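Local coordinates for protein putative thioesterase (Novosphingobium aromaticivorans, PDB 3CJY) that probably hydrolyses acyl-CoA thioesters, as a calcium-binding member of the acyl-CoA thioesterase family built from two HotDog domains, at residues V27-P30 with G31-Y34; D177-S180 with L181-A185; L188-A191 with L192-T196. One frame throughout, in Å; residues are numbered along the deposited sequence.

Contact 1: residues V27-P30 with G31-Y34; sequences VGPP and GHAY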
ATOM      1  N   VAL A  27     -13.699   7.294 -16.547  1.00 15.32           N
ATOM      2  CA  VAL A  27     -14.807   6.960 -15.658  1.00 15.51           C
ATOM      3  C   VAL A  27     -15.399   8.251 -15.053  1.00 16.48           C
ATOM      4  O   VAL A  27     -14.807   9.354 -15.083  1.00 17.39           O
ATOM      5  CB  VAL A  27     -14.356   6.047 -14.484  1.00 16.13           C
ATOM      6  CG1 VAL A  27     -13.807   4.684 -15.030  1.00 14.82           C
ATOM      7  CG2 VAL A  27     -13.338   6.808 -13.587  1.00 15.20           C
ATOM      8  N   GLY A  28     -16.554   8.061 -14.441  1.00 17.36           N
ATOM      9  CA  GLY A  28     -17.235   9.104 -13.711  1.00 16.81           C
ATOM     10  C   GLY A  28     -18.731   9.036 -13.829  1.00 17.07           C
ATOM     11  O   GLY A  28     -19.253   8.439 -14.774  1.00 16.31           O
ATOM     12  N   PRO A  29     -19.422   9.635 -12.852  1.00 18.11           N
ATOM     13  CA  PRO A  29     -20.859   9.743 -12.942  1.00 19.69           C
ATOM     14  C   PRO A  29     -21.212  10.797 -13.990  1.00 20.37           C
ATOM     15  O   PRO A  29     -20.360  11.617 -14.374  1.00 20.61           O
ATOM     16  CB  PRO A  29     -21.275  10.221 -11.562  1.00 19.86           C
ATOM     17  CG  PRO A  29     -20.091  10.958 -11.017  1.00 19.05           C
ATOM     18  CD  PRO A  29     -18.864  10.393 -11.725  1.00 19.48           C
ATOM     19  N   PRO A  30     -22.451  10.764 -14.449  1.00 21.76           N
ATOM     20  CA  PRO A  30     -22.910  11.697 -15.455  1.00 22.05           C
ATOM     21  C   PRO A  30     -22.516  13.104 -15.104  1.00 22.18           C
ATOM     22  O   PRO A  30     -22.709  13.560 -13.975  1.00 22.90           O
ATOM     23  CB  PRO A  30     -24.415  11.519 -15.411  1.00 22.79           C
ATOM     24  CG  PRO A  30     -24.605  10.089 -14.970  1.00 22.31           C
ATOM     25  CD  PRO A  30     -23.524   9.876 -13.967  1.00 22.45           C
ATOM     26  N   GLY A  31     -21.902  13.759 -16.065  1.00 22.19           N
ATOM     27  CA  GLY A  31     -21.476  15.123 -15.927  1.00 22.16           C
ATOM     28  C   GLY A  31     -20.012  15.203 -15.656  1.00 22.80           C
ATOM     29  O   GLY A  31     -19.417  16.279 -15.646  1.00 23.00           O
ATOM     30  N   HIS A  32     -19.438  14.033 -15.410  1.00 23.44           N
ATOM     31  CA  HIS A  32     -18.030  13.917 -15.127  1.00 23.49           C
ATOM     32  C   HIS A  32     -17.418  12.768 -15.919  1.00 22.25           C
ATOM     33  O   HIS A  32     -18.019  11.695 -16.096  1.00 23.98           O
ATOM     34  CB  HIS A  32     -17.808  13.697 -13.642  1.00 24.54           C
ATOM     35  CG  HIS A  32     -18.541  14.674 -12.782  1.00 27.57           C
ATOM     36  ND1 HIS A  32     -19.909  14.621 -12.606  1.00 31.59           N
ATOM     37  CD2 HIS A  32     -18.112  15.752 -12.083  1.00 31.78           C
ATOM     38  CE1 HIS A  32     -20.292  15.627 -11.839  1.00 32.87           C
ATOM     39  NE2 HIS A  32     -19.221  16.326 -11.505  1.00 32.74           N
ATOM     40  N   ALA A  33     -16.220  13.032 -16.393  1.00 19.54           N
ATOM     41  CA  ALA A  33     -15.431  12.063 -17.135  1.00 17.23           C
ATOM     42  C   ALA A  33     -13.976  12.403 -16.906  1.00 16.38           C
ATOM     43  O   ALA A  33     -13.483  13.464 -17.353  1.00 17.17           O
ATOM     44  CB  ALA A  33     -15.758  12.122 -18.572  1.00 15.80           C
ATOM     45  N   TYR A  34     -13.271  11.499 -16.241  0.70 16.18           N
ATOM     46  CA  TYR A  34     -11.854  11.700 -15.964  0.70 15.81           C
ATOM     47  C   TYR A  34     -11.152  10.365 -16.064  0.70 15.25           C
ATOM     48  O   TYR A  34     -11.776   9.296 -16.007  0.70 14.85           O
ATOM     49  CB  TYR A  34     -11.632  12.355 -14.586  0.70 17.19           C
ATOM     50  CG  TYR A  34     -12.450  11.684 -13.520  0.70 17.08           C
ATOM     51  CD1 TYR A  34     -11.964  10.583 -12.811  0.70 22.22           C
ATOM     52  CD2 TYR A  34     -13.748  12.117 -13.258  0.70 19.81           C
ATOM     53  CE1 TYR A  34     -12.748   9.945 -11.872  0.70 21.55           C
ATOM     54  CE2 TYR A  34     -14.524  11.489 -12.325  0.70 20.84           C
ATOM     55  CZ  TYR A  34     -14.029  10.399 -11.648  0.70 22.14           C
ATOM     56  OH  TYR A  34     -14.844   9.818 -10.704  0.70 23.57           O
TER
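V27 and Y34 meet as an antiparallel hydrogen-bonded pair: V27 N donates to Y34 O at 2.8 Å, and Y34 N returns the bond to V27 O at 2.9 Å, both close to straight. The same V27 O sits over the centre of the Y34 ring, 3.4 Å above its plane, so one carbonyl oxygen takes a backbone N-H and also covers a phenol face. What brings the ring there is the first torsion of Y34 (chi1 47°), which lodges CG between the backbone N and the carbonyl carbon and folds the ring back over its own strand pair. Y34 was modelled in two conformations, and the ring contacts given are those of one of them. Methyl CG2 of V27 then packs on Y34 CE1 at 3.6 Å. G28, with its positive phi, brings its bare CA obliquely to the far end of the ring near CE2 and close beside H32 O. This is a beta hairpin between the short strands 26-27 and 34-35, and its tip is a type II turn from P29 to H32. P29 O receives H32 N at 2.8 Å, in the carbonyl plane but bent to 141° at the hydrogen, and G31 fills the third turn position with a positive phi of 102°. The H32 imidazole adds a longer bond, ND1 to P30 O at 3.3 Å; the acceptor lies near the ring plane, yet ND1 stands above the carbonyl plane and is not on a lone pair. Further out, D140 OD2 receives G31 N and Q139 OE1 receives G28 N, holding the hairpin against the loop ahead of strand 149-153. F66 meets the Y34 ring edge-to-face.

Contact 2: residues D177-S180 with L181-A185; sequences DAAS and LAMFA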
ATOM      1  N   ASP A 177      -1.776  -8.854 -17.473  1.00 16.20           N
ATOM      2  CA  ASP A 177      -0.475  -8.250 -17.231  1.00 17.12           C
ATOM      3  C   ASP A 177      -0.539  -7.167 -16.145  1.00 16.80           C
ATOM      4  O   ASP A 177      -1.604  -6.922 -15.551  1.00 15.60           O
ATOM      5  CB  ASP A 177       0.159  -7.711 -18.529  1.00 18.02           C
ATOM      6  CG  ASP A 177      -0.663  -6.618 -19.202  1.00 20.56           C
ATOM      7  OD1 ASP A 177      -1.686  -6.141 -18.660  1.00 21.13           O
ATOM      8  OD2 ASP A 177      -0.298  -6.248 -20.326  1.00 24.88           O
ATOM      9  N   ALA A 178       0.582  -6.469 -15.924  1.00 16.58           N
ATOM     10  CA  ALA A 178       0.674  -5.473 -14.855  1.00 16.45           C
ATOM     11  C   ALA A 178      -0.383  -4.352 -15.036  1.00 15.82           C
ATOM     12  O   ALA A 178      -1.045  -3.934 -14.057  1.00 15.47           O
ATOM     13  CB  ALA A 178       2.056  -4.927 -14.783  1.00 16.93           C
ATOM     14  N   ALA A 179      -0.577  -3.959 -16.292  1.00 16.06           N
ATOM     15  CA  ALA A 179      -1.539  -2.893 -16.644  1.00 15.58           C
ATOM     16  C   ALA A 179      -2.954  -3.329 -16.274  1.00 15.07           C
ATOM     17  O   ALA A 179      -3.694  -2.613 -15.565  1.00 15.58           O
ATOM     18  CB  ALA A 179      -1.461  -2.528 -18.099  1.00 15.65           C
ATOM     19  N   SER A 180      -3.313  -4.531 -16.687  1.00 14.70           N
ATOM     20  CA  SER A 180      -4.636  -5.070 -16.387  1.00 14.77           C
ATOM     21  C   SER A 180      -4.863  -5.188 -14.893  1.00 14.73           C
ATOM     22  O   SER A 180      -5.905  -4.854 -14.395  1.00 15.82           O
ATOM     23  CB  SER A 180      -4.875  -6.444 -17.057  1.00 16.11           C
ATOM     24  OG  SER A 180      -4.931  -6.280 -18.467  1.00 17.84           O
ATOM     25  N   LEU A 181      -3.870  -5.704 -14.180  1.00 14.30           N
ATOM     26  CA  LEU A 181      -3.975  -5.874 -12.714  1.00 13.98           C
ATOM     27  C   LEU A 181      -4.127  -4.491 -11.988  1.00 14.90           C
ATOM     28  O   LEU A 181      -4.944  -4.318 -11.102  1.00 14.87           O
ATOM     29  CB  LEU A 181      -2.766  -6.680 -12.213  1.00 14.68           C
ATOM     30  CG  LEU A 181      -2.684  -8.138 -12.703  1.00 16.17           C
ATOM     31  CD1 LEU A 181      -1.327  -8.739 -12.381  1.00 18.34           C
ATOM     32  CD2 LEU A 181      -3.871  -8.966 -12.143  1.00 16.28           C
ATOM     33  N   ALA A 182      -3.366  -3.491 -12.449  1.00 14.17           N
ATOM     34  CA  ALA A 182      -3.451  -2.170 -11.873  1.00 14.71           C
ATOM     35  C   ALA A 182      -4.879  -1.641 -12.062  1.00 14.57           C
ATOM     36  O   ALA A 182      -5.444  -1.022 -11.190  1.00 13.97           O
ATOM     37  CB  ALA A 182      -2.427  -1.211 -12.521  1.00 13.11           C
HETATM   38  N   MSE A 183      -5.457  -1.898 -13.228  1.00 13.03           N
HETATM   39  CA  MSE A 183      -6.792  -1.382 -13.524  1.00 14.21           C
HETATM   40  C   MSE A 183      -7.830  -2.100 -12.632  1.00 13.34           C
HETATM   41  O   MSE A 183      -8.704  -1.475 -12.046  1.00 13.45           O
HETATM   42  CB  MSE A 183      -7.066  -1.473 -15.027  1.00 14.85           C
HETATM   43  CG  MSE A 183      -6.422  -0.270 -15.708  1.00 16.13           C
HETATM   44 SE   MSE A 183      -6.580  -0.213 -17.660  0.75 16.59          SE
HETATM   45  CE  MSE A 183      -5.360  -1.394 -17.968  1.00 13.77           C
ATOM     46  N   PHE A 184      -7.733  -3.428 -12.538  1.00 13.31           N
ATOM     47  CA  PHE A 184      -8.686  -4.192 -11.750  1.00 13.65           C
ATOM     48  C   PHE A 184      -8.595  -3.921 -10.245  1.00 13.87           C
ATOM     49  O   PHE A 184      -9.587  -4.022  -9.500  1.00 14.64           O
ATOM     50  CB  PHE A 184      -8.542  -5.694 -12.027  1.00 13.61           C
ATOM     51  CG  PHE A 184      -8.998  -6.115 -13.409  1.00 13.07           C
ATOM     52  CD1 PHE A 184      -9.888  -5.332 -14.145  1.00 13.59           C
ATOM     53  CD2 PHE A 184      -8.671  -7.372 -13.898  1.00 15.36           C
ATOM     54  CE1 PHE A 184     -10.414  -5.808 -15.373  1.00 15.98           C
ATOM     55  CE2 PHE A 184      -9.155  -7.822 -15.145  1.00 14.65           C
ATOM     56  CZ  PHE A 184     -10.006  -7.007 -15.877  1.00 16.33           C
ATOM     57  N   ALA A 185      -7.380  -3.591  -9.786  1.00 12.81           N
ATOM     58  CA  ALA A 185      -7.134  -3.228  -8.393  1.00 13.46           C
ATOM     59  C   ALA A 185      -7.937  -1.973  -8.012  1.00 15.34           C
ATOM     60  O   ALA A 185      -8.341  -1.803  -6.881  1.00 17.23           O
ATOM     61  CB  ALA A 185      -5.596  -2.964  -8.116  1.00 13.56           C
TER
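Four successive i to i+4 bonds run across the first turns of helix 178-185, from L181 N to D177 O at 2.9 Å through to F184 N on S180 O at 3.0 Å, and the first is the straightest at 167°. D177 is the N-cap. Its carboxylate bends back (chi1 61°) so that OD1 takes S180 N at 3.0 Å, nearly along the C-O axis, while its own carbonyl receives L181 N; one residue thus satisfies two N-H groups of the opening turn, and the capping charge would be expected to suit the positive end of the helix dipole. L181 folds back on the D177 carbonyl: with CG beside its backbone N, the branch carbon lies 3.3 Å from D177 O and CD1 leans on the same oxygen. The selenomethionine M183 does something comparable two residues on. Its chain bends at chi3 (-77°), and the terminal methyl CE curls back to 3.2 Å from A179 O and touches A179 CB. The F184 ring lies obliquely to S180 O, with CG nearest. S180 turns its hydroxyl backward, where OG bonds to P175 O, with a weak bond from R170 as well. Around the helix, A179 and A182 present small methyls to A42 on helix 37-52, the central helix of the N-terminal HotDog half, and A182 also rests on L209 of strand 203-211. M183 and F184 reach R170 of strand 163-170, which places this short buried helix between the long helix and the sheet strands.

Contact 3: residues L188-A191 with L192-T196; sequences LPIA and LGRAT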
ATOM      1  N   LEU A 188     -11.873  -0.869  -6.144  1.00 13.53           N
ATOM      2  CA  LEU A 188     -12.219  -0.709  -4.721  1.00 12.59           C
ATOM      3  C   LEU A 188     -13.279   0.359  -4.486  1.00 14.12           C
ATOM      4  O   LEU A 188     -14.023   0.239  -3.541  1.00 13.95           O
ATOM      5  CB  LEU A 188     -10.993  -0.489  -3.821  1.00 13.02           C
ATOM      6  CG  LEU A 188     -10.310  -1.768  -3.384  1.00 11.33           C
ATOM      7  CD1 LEU A 188      -8.930  -1.514  -2.823  1.00 14.86           C
ATOM      8  CD2 LEU A 188     -11.200  -2.524  -2.372  1.00 12.75           C
ATOM      9  N   PRO A 189     -13.299   1.452  -5.287  1.00 13.50           N
ATOM     10  CA  PRO A 189     -14.424   2.393  -5.033  1.00 14.43           C
ATOM     11  C   PRO A 189     -15.823   1.743  -5.141  1.00 14.39           C
ATOM     12  O   PRO A 189     -16.751   2.097  -4.425  1.00 14.85           O
ATOM     13  CB  PRO A 189     -14.159   3.514  -6.044  1.00 13.87           C
ATOM     14  CG  PRO A 189     -12.669   3.462  -6.264  1.00 14.92           C
ATOM     15  CD  PRO A 189     -12.304   2.024  -6.228  1.00 14.13           C
ATOM     16  N   ILE A 190     -15.960   0.723  -5.974  1.00 14.82           N
ATOM     17  CA  ILE A 190     -17.225  -0.002  -6.119  1.00 15.02           C
ATOM     18  C   ILE A 190     -17.483  -0.784  -4.832  1.00 14.92           C
ATOM     19  O   ILE A 190     -18.587  -0.786  -4.308  1.00 15.19           O
ATOM     20  CB  ILE A 190     -17.200  -0.940  -7.361  1.00 16.44           C
ATOM     21  CG1 ILE A 190     -17.165  -0.085  -8.647  1.00 18.71           C
ATOM     22  CG2 ILE A 190     -18.390  -1.866  -7.346  1.00 18.21           C
ATOM     23  CD1 ILE A 190     -16.938  -0.888  -9.881  1.00 21.86           C
ATOM     24  N   ALA A 191     -16.424  -1.334  -4.263  1.00 12.76           N
ATOM     25  CA  ALA A 191     -16.551  -2.080  -3.014  1.00 12.66           C
ATOM     26  C   ALA A 191     -16.965  -1.111  -1.891  1.00 12.18           C
ATOM     27  O   ALA A 191     -17.764  -1.461  -1.007  1.00 14.86           O
ATOM     28  CB  ALA A 191     -15.231  -2.745  -2.636  1.00 12.72           C
ATOM     29  N   LEU A 192     -16.488   0.120  -1.969  1.00 14.60           N
ATOM     30  CA  LEU A 192     -16.843   1.123  -0.932  1.00 14.01           C
ATOM     31  C   LEU A 192     -18.331   1.443  -1.022  1.00 15.24           C
ATOM     32  O   LEU A 192     -19.038   1.504  -0.015  1.00 15.05           O
ATOM     33  CB  LEU A 192     -15.983   2.361  -1.067  1.00 14.10           C
ATOM     34  CG  LEU A 192     -16.324   3.477  -0.097  1.00 14.52           C
ATOM     35  CD1 LEU A 192     -16.243   2.991   1.375  1.00 15.77           C
ATOM     36  CD2 LEU A 192     -15.465   4.731  -0.389  1.00 18.98           C
ATOM     37  N   GLY A 193     -18.818   1.629  -2.248  1.00 15.39           N
ATOM     38  CA  GLY A 193     -20.229   1.959  -2.477  1.00 15.84           C
ATOM     39  C   GLY A 193     -21.108   0.856  -1.947  1.00 16.44           C
ATOM     40  O   GLY A 193     -22.150   1.091  -1.376  1.00 17.98           O
ATOM     41  N   ARG A 194     -20.650  -0.375  -2.084  1.00 16.23           N
ATOM     42  CA  ARG A 194     -21.427  -1.492  -1.552  1.00 16.84           C
ATOM     43  C   ARG A 194     -21.423  -1.569  -0.013  1.00 17.34           C
ATOM     44  O   ARG A 194     -22.412  -1.920   0.607  1.00 17.18           O
ATOM     45  CB  ARG A 194     -20.952  -2.830  -2.086  1.00 17.66           C
ATOM     46  CG  ARG A 194     -21.151  -2.914  -3.589  1.00 20.90           C
ATOM     47  CD  ARG A 194     -21.262  -4.334  -4.044  1.00 25.45           C
ATOM     48  NE  ARG A 194     -21.577  -4.373  -5.474  1.00 29.32           N
ATOM     49  CZ  ARG A 194     -21.671  -5.490  -6.183  1.00 28.04           C
ATOM     50  NH1 ARG A 194     -21.497  -6.664  -5.591  1.00 24.94           N
ATOM     51  NH2 ARG A 194     -21.959  -5.420  -7.473  1.00 27.89           N
ATOM     52  N   ALA A 195     -20.271  -1.274   0.573  1.00 17.00           N
ATOM     53  CA  ALA A 195     -20.075  -1.395   2.008  1.00 17.63           C
ATOM     54  C   ALA A 195     -20.856  -0.298   2.698  1.00 18.84           C
ATOM     55  O   ALA A 195     -21.420  -0.519   3.762  1.00 18.57           O
ATOM     56  CB  ALA A 195     -18.603  -1.296   2.366  1.00 17.90           C
ATOM     57  N   THR A 196     -20.917   0.873   2.077  1.00 19.65           N
ATOM     58  CA  THR A 196     -21.621   1.996   2.718  1.00 23.45           C
ATOM     59  C   THR A 196     -23.093   2.064   2.343  1.00 26.96           C
ATOM     60  O   THR A 196     -23.935   2.496   3.147  1.00 28.48           O
ATOM     61  CB  THR A 196     -20.995   3.346   2.387  1.00 22.48           C
ATOM     62  OG1 THR A 196     -21.047   3.548   0.986  1.00 21.87           O
ATOM     63  CG2 THR A 196     -19.598   3.404   2.839  1.00 22.43           C
TER
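L192 N donates to L188 O at 2.9 Å, nearly along the axis of that carbonyl, and begins a regular ladder that runs on to A195 N on A191 O at 3.0 Å. P189, which has no N-H to give, still offers its carbonyl to G193 N. Side chains touch backbone more than one another here. R194 lays CG 3.4 Å from I190 O, then runs extended to its guanidinium, which passes CG2 of I190 obliquely, with NE 4.5 Å from that methyl. L192 sends CG anti to its backbone N (chi1 177°), pointing its branches toward I226 and L255 on the HotDog sheet, where L188 and A191 also pack. In the last turn L192 O is gripped twice by one residue: T196 N donates to it at 2.9 Å, and T196 OG1, swung back along the helix by its first torsion (chi1 61°), gives a second bond at 3.0 Å, tilted 33° from the carbonyl plane. Beyond this turn OG1 also bonds to C198 N, while A195 O receives a weak bond from W118 of the second subunit. The double grip on L192 O thus ties down the end of the helix, and the salt bridge from R194 NH2 to E153 OE2 probably offsets the guanidinium charge and fixes where it sits.

From the N terminus, contact 1 comes first and closes a tight hairpin, tying strand 26-27 to strand 34-35 just ahead of helix 37-52. Some 140 residues later contact 2 opens helix 178-185, and contact 3 follows in helix 188-196 after a break of two residues; both are turns along a helix and close no long loop. The three run in series, none nested in or crossing another. Contact 1 belongs to the N-terminal HotDog half, contacts 2 and 3 to the C-terminal half; the centres of contacts 2 and 3 lie about 19 Å apart. Contact 2 packs against helix 37-52, whereas contact 3 lies over strands 220-230 and 247-256; Y145 touches both V27 and M183.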